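Local coordinates for sesquisabinene B synthase 2 (Santalum album, PDB 6A2A), which probably cyclises farnesyl diphosphate to the sesquiterpene sesquisabinene B, with the help of magnesium or manganese ions, at residues Thr80-Ile85 against Ser125-Ile130; Gly401-Leu406 against Tyr481-Gly486; Arg457-Leu462 against Gly498-Trp503. All blocks are in the same frame, centred on the assembly; numbering follows the deposited sequence.

Contact 1 of 3, residues Thr80-Ile85 against Ser125-Ile130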
loop_
_atom_site.group_PDB
_atom_site.type_symbol
_atom_site.label_atom_id
_atom_site.label_comp_id
_atom_site.label_asym_id
_atom_site.label_seq_id
_atom_site.Cartn_x
_atom_site.Cartn_y
_atom_site.Cartn_z
ATOM N N THR A 80 -40.319 -15.351 23.247
ATOM C CA THR A 80 -40.110 -15.584 21.846
ATOM C C THR A 80 -39.279 -14.422 21.288
ATOM O O THR A 80 -38.408 -14.627 20.486
ATOM C CB THR A 80 -41.460 -15.751 21.117
ATOM O OG1 THR A 80 -42.103 -16.890 21.718
ATOM C CG2 THR A 80 -41.298 -15.964 19.637
ATOM N N LYS A 81 -39.547 -13.196 21.735
ATOM C CA LYS A 81 -38.775 -12.065 21.263
ATOM C C LYS A 81 -37.327 -12.186 21.777
ATOM O O LYS A 81 -36.425 -11.899 21.021
ATOM C CB LYS A 81 -39.434 -10.749 21.709
ATOM C CG LYS A 81 -38.747 -9.463 21.251
ATOM C CD LYS A 81 -38.500 -9.342 19.742
ATOM C CE LYS A 81 -39.744 -9.274 18.876
ATOM N NZ LYS A 81 -40.406 -7.960 18.963
ATOM N N LEU A 82 -37.110 -12.606 23.003
ATOM C CA LEU A 82 -35.688 -12.710 23.488
ATOM C C LEU A 82 -34.973 -13.777 22.650
ATOM O O LEU A 82 -33.822 -13.638 22.281
ATOM C CB LEU A 82 -35.637 -13.089 24.956
ATOM C CG LEU A 82 -36.033 -12.017 25.977
ATOM C CD1 LEU A 82 -35.841 -12.536 27.354
ATOM C CD2 LEU A 82 -35.274 -10.708 25.816
ATOM N N GLU A 83 -35.667 -14.873 22.360
ATOM C CA GLU A 83 -35.066 -15.938 21.609
ATOM C C GLU A 83 -34.715 -15.438 20.209
ATOM O O GLU A 83 -33.632 -15.780 19.692
ATOM C CB GLU A 83 -35.998 -17.176 21.607
ATOM C CG GLU A 83 -35.972 -17.965 22.867
ATOM C CD GLU A 83 -37.072 -19.031 22.948
ATOM O OE1 GLU A 83 -37.972 -18.999 22.067
ATOM O OE2 GLU A 83 -37.031 -19.858 23.861
ATOM N N PHE A 84 -35.536 -14.582 19.585
ATOM C CA PHE A 84 -35.309 -14.131 18.287
ATOM C C PHE A 84 -34.093 -13.186 18.257
ATOM O O PHE A 84 -33.243 -13.316 17.359
ATOM C CB PHE A 84 -36.535 -13.385 17.765
ATOM C CG PHE A 84 -36.532 -13.115 16.295
ATOM C CD1 PHE A 84 -36.844 -14.116 15.398
ATOM C CD2 PHE A 84 -36.221 -11.860 15.792
ATOM C CE1 PHE A 84 -36.834 -13.883 14.039
ATOM C CE2 PHE A 84 -36.212 -11.636 14.428
ATOM C CZ PHE A 84 -36.527 -12.648 13.552
ATOM N N ILE A 85 -34.030 -12.254 19.204
ATOM C CA ILE A 85 -32.879 -11.298 19.194
ATOM C C ILE A 85 -31.588 -12.018 19.637
ATOM O O ILE A 85 -30.493 -11.596 19.210
ATOM C CB ILE A 85 -33.179 -10.041 20.038
ATOM C CG1 ILE A 85 -33.478 -10.373 21.494
ATOM C CG2 ILE A 85 -34.294 -9.214 19.411
ATOM C CD1 ILE A 85 -33.339 -9.206 22.434
ATOM N N SER A 125 -33.043 -17.639 32.697
ATOM C CA SER A 125 -31.592 -17.623 32.375
ATOM C C SER A 125 -31.379 -16.735 31.165
ATOM O O SER A 125 -30.494 -15.847 31.150
ATOM C CB SER A 125 -31.099 -19.046 32.100
ATOM O OG SER A 125 -31.088 -19.915 33.225
ATOM N N LEU A 126 -32.106 -17.014 30.078
ATOM C CA LEU A 126 -32.035 -16.208 28.884
ATOM C C LEU A 126 -32.320 -14.726 29.206
ATOM O O LEU A 126 -31.614 -13.825 28.762
ATOM C CB LEU A 126 -32.974 -16.740 27.803
ATOM C CG LEU A 126 -32.894 -16.027 26.467
ATOM C CD1 LEU A 126 -31.507 -16.207 25.823
ATOM C CD2 LEU A 126 -33.940 -16.503 25.504
ATOM N N ARG A 127 -33.359 -14.458 29.975
ATOM C CA ARG A 127 -33.656 -13.084 30.293
ATOM C C ARG A 127 -32.486 -12.449 31.069
ATOM O O ARG A 127 -32.111 -11.315 30.761
ATOM C CB ARG A 127 -34.942 -13.046 31.137
ATOM C CG ARG A 127 -35.426 -11.637 31.455
ATOM C CD ARG A 127 -36.646 -11.700 32.370
ATOM N NE ARG A 127 -36.951 -10.349 32.854
ATOM C CZ ARG A 127 -36.537 -9.858 34.005
ATOM N NH1 ARG A 127 -35.694 -10.527 34.773
ATOM N NH2 ARG A 127 -36.992 -8.678 34.394
ATOM N N PHE A 128 -31.982 -13.146 32.063
ATOM C CA PHE A 128 -30.857 -12.696 32.856
ATOM C C PHE A 128 -29.697 -12.325 31.932
ATOM O O PHE A 128 -29.077 -11.225 32.039
ATOM C CB PHE A 128 -30.430 -13.760 33.858
ATOM C CG PHE A 128 -29.167 -13.445 34.633
ATOM C CD1 PHE A 128 -27.906 -13.743 34.113
ATOM C CD2 PHE A 128 -29.217 -12.814 35.870
ATOM C CE1 PHE A 128 -26.758 -13.448 34.826
ATOM C CE2 PHE A 128 -28.066 -12.500 36.571
ATOM C CZ PHE A 128 -26.828 -12.822 36.047
ATOM N N ARG A 129 -29.421 -13.218 30.996
ATOM C CA ARG A 129 -28.248 -12.977 30.119
ATOM C C ARG A 129 -28.468 -11.816 29.157
ATOM O O ARG A 129 -27.564 -10.960 29.027
ATOM C CB ARG A 129 -27.852 -14.247 29.362
ATOM C CG ARG A 129 -26.749 -13.996 28.337
ATOM C CD ARG A 129 -26.092 -15.291 27.873
ATOM N NE ARG A 129 -27.014 -16.124 27.085
ATOM C CZ ARG A 129 -27.380 -15.925 25.850
ATOM N NH1 ARG A 129 -26.927 -14.890 25.153
ATOM N NH2 ARG A 129 -28.226 -16.798 25.275
ATOM N N ILE A 130 -29.590 -11.771 28.438
ATOM C CA ILE A 130 -29.829 -10.785 27.433
ATOM C C ILE A 130 -29.892 -9.410 28.094
ATOM O O ILE A 130 -29.431 -8.429 27.520
ATOM C CB ILE A 130 -31.108 -11.052 26.611
ATOM C CG1 ILE A 130 -31.104 -12.429 25.933
ATOM C CG2 ILE A 130 -31.314 -9.953 25.594
ATOM C CD1 ILE A 130 -30.188 -12.528 24.750
#
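The flat end of Glu83 stays out of the contact: its carboxylate turns away from Leu126, and OE2 is hydrogen-bonded to His122 NE2, while the stem does the touching. Glu83 CG lies 3.6 Å from Leu126 CD2, the two side chains crossing at about a right angle. The guanidinium of Arg127, the flat group on the other helix, is likewise carried away on a chain extended as far as NE, leaving CA and CB as the surface that Leu82 meets. Between these polar ends the contact is all hydrocarbon. Leu82 is the central residue, and its fork is split between two neighbours: CD1 presses on the backbone of Arg127, 3.7 Å from its CA, and CD2 runs past Ile130, 4.0 Å from CG2, the methyl that stands anti to the backbone N of Ile130. Its CB is also touched by Leu126 CD2, so that one methyl bridges Leu82 and Glu83. The setting is the largely helical N-terminal domain of a plant terpene synthase, where segments 80-85 and 125-130, on helices 78-90 and 121-133, cross at 54°, their axes 10.3 Å apart at closest approach. Helix 98-110 covers one flank, with Val105 touching both Ile85 and Ile130 and Val108 touching Leu82. Ile85 reaches in with the end of its chain. Its CG1 sits between the backbone N and the carbonyl carbon (chi1 59°), and the extended second torsion then carries CD1 to within 3.8 Å of Ile130 CG2.

Contact 2 of 3, residues Gly401-Leu406 against Tyr481-Gly486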
loop_
_atom_site.group_PDB
_atom_site.type_symbol
_atom_site.label_atom_id
_atom_site.label_comp_id
_atom_site.label_asym_id
_atom_site.label_seq_id
_atom_site.Cartn_x
_atom_site.Cartn_y
_atom_site.Cartn_z
ATOM N N GLY A 401 18.237 -17.785 34.669
ATOM C CA GLY A 401 17.511 -18.835 35.380
ATOM C C GLY A 401 16.584 -18.320 36.483
ATOM O O GLY A 401 16.261 -19.073 37.396
ATOM N N HIS A 402 16.135 -17.075 36.419
ATOM C CA HIS A 402 15.144 -16.533 37.382
ATOM C C HIS A 402 13.808 -17.267 37.230
ATOM O O HIS A 402 13.379 -17.565 36.113
ATOM C CB HIS A 402 14.950 -15.024 37.175
ATOM C CG HIS A 402 14.106 -14.334 38.200
ATOM N ND1 HIS A 402 14.411 -14.331 39.546
ATOM C CD2 HIS A 402 13.004 -13.556 38.071
ATOM C CE1 HIS A 402 13.493 -13.633 40.209
ATOM N NE2 HIS A 402 12.619 -13.124 39.316
ATOM N N LYS A 403 13.184 -17.543 38.371
ATOM C CA LYS A 403 11.894 -18.183 38.464
ATOM C C LYS A 403 10.930 -17.175 39.092
ATOM O O LYS A 403 10.792 -17.112 40.289
ATOM C CB LYS A 403 12.012 -19.463 39.301
ATOM C CG LYS A 403 12.758 -20.599 38.616
ATOM C CD LYS A 403 12.784 -21.904 39.391
ATOM C CE LYS A 403 13.255 -23.065 38.536
ATOM N NZ LYS A 403 14.204 -23.947 39.254
ATOM N N PRO A 404 10.277 -16.342 38.267
ATOM C CA PRO A 404 9.434 -15.312 38.845
ATOM C C PRO A 404 8.184 -15.925 39.493
ATOM O O PRO A 404 7.784 -17.036 39.182
ATOM C CB PRO A 404 9.034 -14.436 37.647
ATOM C CG PRO A 404 9.020 -15.417 36.520
ATOM C CD PRO A 404 10.215 -16.311 36.811
ATOM N N THR A 405 7.614 -15.191 40.437
ATOM C CA THR A 405 6.320 -15.508 40.952
ATOM C C THR A 405 5.291 -15.293 39.847
ATOM O O THR A 405 5.567 -14.526 38.895
ATOM C CB THR A 405 5.890 -14.586 42.094
ATOM O OG1 THR A 405 6.041 -13.235 41.679
ATOM C CG2 THR A 405 6.700 -14.790 43.359
ATOM N N LEU A 406 4.113 -15.843 40.033
ATOM C CA LEU A 406 3.053 -15.570 39.055
ATOM C C LEU A 406 2.790 -14.069 38.959
ATOM O O LEU A 406 2.661 -13.529 37.848
ATOM C CB LEU A 406 1.772 -16.310 39.427
ATOM C CG LEU A 406 0.625 -16.086 38.460
ATOM C CD1 LEU A 406 0.989 -16.686 37.092
ATOM C CD2 LEU A 406 -0.656 -16.673 38.974
ATOM N N TYR A 481 3.201 -20.459 38.812
ATOM C CA TYR A 481 2.394 -20.730 39.971
ATOM C C TYR A 481 2.829 -22.035 40.623
ATOM O O TYR A 481 2.889 -22.116 41.803
ATOM C CB TYR A 481 0.925 -20.762 39.651
ATOM C CG TYR A 481 0.080 -20.918 40.873
ATOM C CD1 TYR A 481 -0.161 -19.868 41.697
ATOM C CD2 TYR A 481 -0.452 -22.131 41.202
ATOM C CE1 TYR A 481 -0.923 -20.012 42.818
ATOM C CE2 TYR A 481 -1.214 -22.292 42.324
ATOM C CZ TYR A 481 -1.448 -21.232 43.122
ATOM O OH TYR A 481 -2.202 -21.394 44.216
ATOM N N MET A 482 3.171 -23.030 39.821
ATOM C CA MET A 482 3.686 -24.279 40.327
ATOM C C MET A 482 4.937 -24.026 41.139
ATOM O O MET A 482 5.079 -24.548 42.213
ATOM C CB MET A 482 4.054 -25.198 39.203
ATOM C CG MET A 482 2.895 -25.876 38.610
ATOM S SD MET A 482 3.402 -26.840 37.234
ATOM C CE MET A 482 4.157 -28.225 38.074
ATOM N N ASN A 483 5.836 -23.195 40.636
ATOM C CA ASN A 483 7.053 -22.906 41.324
ATOM C C ASN A 483 6.853 -22.192 42.625
ATOM O O ASN A 483 7.621 -22.347 43.523
ATOM C CB ASN A 483 7.977 -22.060 40.469
ATOM C CG ASN A 483 8.518 -22.800 39.282
ATOM O OD1 ASN A 483 8.310 -23.972 39.124
ATOM N ND2 ASN A 483 9.183 -22.095 38.426
ATOM N N GLU A 484 5.859 -21.344 42.689
ATOM C CA GLU A 484 5.614 -20.600 43.867
ATOM C C GLU A 484 5.164 -21.439 45.018
ATOM O O GLU A 484 5.826 -21.553 46.029
ATOM C CB GLU A 484 4.424 -19.682 43.629
ATOM C CG GLU A 484 4.725 -18.299 43.137
ATOM C CD GLU A 484 3.615 -17.341 43.418
ATOM O OE1 GLU A 484 3.102 -16.695 42.516
ATOM O OE2 GLU A 484 3.253 -17.244 44.584
ATOM N N ALA A 485 3.932 -21.864 44.837
ATOM C CA ALA A 485 3.176 -22.571 45.820
ATOM C C ALA A 485 3.598 -23.991 46.016
ATOM O O ALA A 485 3.173 -24.601 46.943
ATOM C CB ALA A 485 1.702 -22.492 45.437
ATOM N N GLY A 486 4.410 -24.526 45.123
ATOM C CA GLY A 486 4.772 -25.914 45.167
ATOM C C GLY A 486 3.564 -26.747 44.767
ATOM O O GLY A 486 3.369 -27.849 45.220
HETATM O O HOH W 1 8.779 -19.324 37.674
#
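Lys403 passes across the amide of Asn483, in the loop that drops from helix 377-400 into the N terminus of helix 406-416, within the metal-binding domain of the terpene synthase fold. Here that loop leans on the C-terminal end of helix 477-485. The aliphatic chain of Lys403 crosses Asn483 at about a right angle, with CD coming nearest, 3.7 Å from Asn483 ND2. This is contact without a bond: ND2 is spent on Asn474 OD1 and on a water, and OD1 on Gln479 NE2. Pro404 turns its ring toward Cys480 and Leu475 and meets Asn483 through its carbonyl. The water donates to Pro404 O and accepts from Asn483 ND2, at 2.9 Å from each, so the loop backbone is tied to the helix through one solvent molecule. Thr405 follows as the N-cap of helix 406-416. Its OG1 stands between the backbone N and the carbonyl carbon (chi1 52°) and caps a backbone N of the first turn, while its own N is bonded to Glu408 OE1, as in a capping box. That leaves CB and CG2 to lie against the Glu484 carboxylate, CB being 3.5 Å from OE1. Leu406 opens the helix and takes the one direct hydrogen bond between the segments. An acidic group at this helix start would suit the helix dipole. The Leu406 side chain reaches the Tyr481 ring obliquely, CD2 being 4.2 Å from Tyr481 CD1; the ring itself stacks with His495. The bond from Leu406 N to Glu484 OE1 measures 2.8 Å, somewhat bent at 149°, and arrives on the anti side of the carboxylate, 19° out of its plane.

Contact 3 of 3, residues Arg457-Leu462 against Gly498-Trp503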
loop_
_atom_site.group_PDB
_atom_site.type_symbol
_atom_site.label_atom_id
_atom_site.label_comp_id
_atom_site.label_asym_id
_atom_site.label_seq_id
_atom_site.Cartn_x
_atom_site.Cartn_y
_atom_site.Cartn_z
ATOM N N ARG A 457 -3.043 -12.887 27.995
ATOM C CA ARG A 457 -1.831 -13.568 28.401
ATOM C C ARG A 457 -2.133 -14.906 29.080
ATOM O O ARG A 457 -1.602 -15.938 28.647
ATOM C CB ARG A 457 -0.977 -12.684 29.317
ATOM C CG ARG A 457 0.158 -13.413 30.004
ATOM C CD ARG A 457 1.124 -14.231 29.222
ATOM N NE ARG A 457 1.860 -13.472 28.208
ATOM C CZ ARG A 457 2.594 -13.976 27.245
ATOM N NH1 ARG A 457 2.564 -15.276 26.969
ATOM N NH2 ARG A 457 3.299 -13.145 26.477
ATOM N N ILE A 458 -3.002 -14.948 30.055
ATOM C CA ILE A 458 -3.239 -16.195 30.756
ATOM C C ILE A 458 -3.918 -17.214 29.837
ATOM O O ILE A 458 -3.583 -18.439 29.873
ATOM C CB ILE A 458 -4.048 -15.956 32.031
ATOM C CG1 ILE A 458 -3.167 -15.268 33.074
ATOM C CG2 ILE A 458 -4.618 -17.271 32.512
ATOM C CD1 ILE A 458 -3.929 -14.901 34.337
ATOM N N ILE A 459 -4.814 -16.750 28.990
ATOM C CA ILE A 459 -5.488 -17.639 28.066
ATOM C C ILE A 459 -4.476 -18.292 27.108
ATOM O O ILE A 459 -4.497 -19.456 26.898
ATOM C CB ILE A 459 -6.618 -16.938 27.311
ATOM C CG1 ILE A 459 -7.704 -16.540 28.288
ATOM C CG2 ILE A 459 -7.153 -17.850 26.239
ATOM C CD1 ILE A 459 -8.674 -15.499 27.816
ATOM N N ASN A 460 -3.595 -17.489 26.546
ATOM C CA ASN A 460 -2.550 -17.989 25.683
ATOM C C ASN A 460 -1.724 -19.042 26.428
ATOM O O ASN A 460 -1.493 -20.079 25.921
ATOM C CB ASN A 460 -1.665 -16.861 25.194
ATOM C CG ASN A 460 -0.664 -17.289 24.144
ATOM O OD1 ASN A 460 0.166 -18.077 24.373
ATOM N ND2 ASN A 460 -0.744 -16.694 23.009
ATOM N N ASP A 461 -1.324 -18.749 27.658
ATOM C CA ASP A 461 -0.521 -19.680 28.430
ATOM C C ASP A 461 -1.231 -21.020 28.717
ATOM O O ASP A 461 -0.624 -22.028 28.792
ATOM C CB ASP A 461 -0.028 -19.053 29.734
ATOM C CG ASP A 461 1.045 -17.976 29.535
ATOM O OD1 ASP A 461 1.342 -17.608 28.421
ATOM O OD2 ASP A 461 1.548 -17.507 30.533
ATOM N N LEU A 462 -2.528 -20.964 28.902
ATOM C CA LEU A 462 -3.322 -22.143 29.169
ATOM C C LEU A 462 -3.450 -22.989 27.942
ATOM O O LEU A 462 -3.725 -24.127 28.015
ATOM C CB LEU A 462 -4.716 -21.781 29.667
ATOM C CG LEU A 462 -4.836 -21.315 31.101
ATOM C CD1 LEU A 462 -6.171 -20.697 31.332
ATOM C CD2 LEU A 462 -4.642 -22.441 32.073
ATOM N N GLY A 498 -9.174 -20.336 37.306
ATOM C CA GLY A 498 -9.915 -19.532 38.170
ATOM C C GLY A 498 -9.631 -18.059 37.987
ATOM O O GLY A 498 -10.513 -17.199 38.162
ATOM N N LEU A 499 -8.388 -17.742 37.637
ATOM C CA LEU A 499 -8.078 -16.363 37.389
ATOM C C LEU A 499 -8.790 -15.866 36.143
ATOM O O LEU A 499 -9.156 -14.675 36.088
ATOM C CB LEU A 499 -6.568 -16.206 37.242
ATOM C CG LEU A 499 -5.767 -16.384 38.522
ATOM C CD1 LEU A 499 -4.284 -16.137 38.250
ATOM C CD2 LEU A 499 -6.275 -15.469 39.630
ATOM N N VAL A 500 -8.920 -16.717 35.131
ATOM C CA VAL A 500 -9.634 -16.318 33.933
ATOM C C VAL A 500 -11.061 -15.950 34.314
ATOM O O VAL A 500 -11.603 -14.963 33.836
ATOM C CB VAL A 500 -9.598 -17.431 32.898
ATOM C CG1 VAL A 500 -10.607 -17.227 31.797
ATOM C CG2 VAL A 500 -8.181 -17.617 32.386
ATOM N N ARG A 501 -11.698 -16.807 35.151
ATOM C CA ARG A 501 -13.094 -16.513 35.495
ATOM C C ARG A 501 -13.203 -15.211 36.297
ATOM O O ARG A 501 -14.078 -14.391 36.045
ATOM C CB ARG A 501 -13.734 -17.667 36.270
ATOM C CG ARG A 501 -13.858 -18.918 35.412
ATOM C CD ARG A 501 -14.696 -20.031 36.065
ATOM N NE ARG A 501 -14.109 -20.432 37.311
ATOM C CZ ARG A 501 -13.226 -21.422 37.453
ATOM N NH1 ARG A 501 -12.827 -22.133 36.417
ATOM N NH2 ARG A 501 -12.753 -21.712 38.651
ATOM N N MET A 502 -12.265 -15.013 37.209
ATOM C CA MET A 502 -12.233 -13.764 38.023
ATOM C C MET A 502 -12.092 -12.520 37.138
ATOM O O MET A 502 -12.782 -11.535 37.304
ATOM C CB MET A 502 -11.070 -13.839 39.018
ATOM C CG MET A 502 -10.937 -12.596 39.896
ATOM S SD MET A 502 -9.867 -11.250 39.273
ATOM C CE MET A 502 -8.322 -12.142 39.245
ATOM N N TRP A 503 -11.115 -12.501 36.232
ATOM C CA TRP A 503 -10.898 -11.285 35.430
ATOM C C TRP A 503 -12.060 -11.043 34.476
ATOM O O TRP A 503 -12.422 -9.919 34.230
ATOM C CB TRP A 503 -9.553 -11.363 34.706
ATOM C CG TRP A 503 -8.339 -11.103 35.536
ATOM C CD1 TRP A 503 -7.349 -11.972 35.865
ATOM C CD2 TRP A 503 -7.985 -9.849 36.142
ATOM N NE1 TRP A 503 -6.409 -11.361 36.674
ATOM C CE2 TRP A 503 -6.777 -10.061 36.842
ATOM C CE3 TRP A 503 -8.607 -8.607 36.203
ATOM C CZ2 TRP A 503 -6.162 -9.043 37.558
ATOM C CZ3 TRP A 503 -8.020 -7.617 36.965
ATOM C CH2 TRP A 503 -6.803 -7.832 37.572
#
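Val500 and Ile458 make the closest apolar contact here, their CG2 methyls 3.6 Å apart as the two side chains slide past one another in opposite directions. Val500 has CG1 anti to its backbone N (chi1 165°), which turns CG2 toward the other helix. There it also finds Leu462 CD1 at 3.8 Å and, more loosely, CG1 of Ile459. A single valine methyl thus serves three residues, Ile458, Ile459 and Leu462, along little more than one turn. The longer branch of Ile458 goes to Leu499; the two side chains cross at about a right angle, with Ile458 CD1 4.1 Å from Leu499 CD1. Segments 457-462 and 498-503 run roughly antiparallel, at 153°, with axes 10.2 Å apart at closest approach; helix 521-535 adds His533 against both Ile459 and Val500.

The polar side-chain bonds of Arg457 and Asp461 lie on another side of segment 457-462. Arg457 NH1 forms a salt bridge with Asp461 OD1 one turn on, 3.0 Å long and in the guanidinium plane, using the syn lone pair. The other oxygen, OD2, is bonded to Tyr409 OH and Ser477 OG, so the carboxylate is gripped by both oxygens; Arg457 NE, bonded to Ala413 O, helps fix the guanidinium. Beside this pair lies Asn460, a magnesium ligand in this protein although no metal is bound to this chain; with Asp461 and Thr464 it belongs to the NSE/DTE metal motif of class I terpene synthases. Arg493 NH1, on the same helix as 498-503, is bonded to Leu462 O, but no hydrogen bond joins the segments themselves, so they pack by apolar shape.

From the N terminus, contact 1 comes first: residues 80-85 and 125-130 close a loop that contains helix 98-110, wholly within the N-terminal domain, and the chain then passes on to the metal-binding domain. There contact 2 opens at 401-406, and contact 3 opens at 457-462 before contact 2 has closed at 481-486; contact 3 closes last, at 498-503. These two loops therefore cross, drawing helices 406-416, 447-462, 477-485 and 489-510 together. Contacts 2 and 3 also touch, Leu406 CD2 lying 3.7 Å from Leu499 CD1, and their centres are about 17 Å apart. Contact 1 stands apart, its centre about 28 Å from that of contact 3.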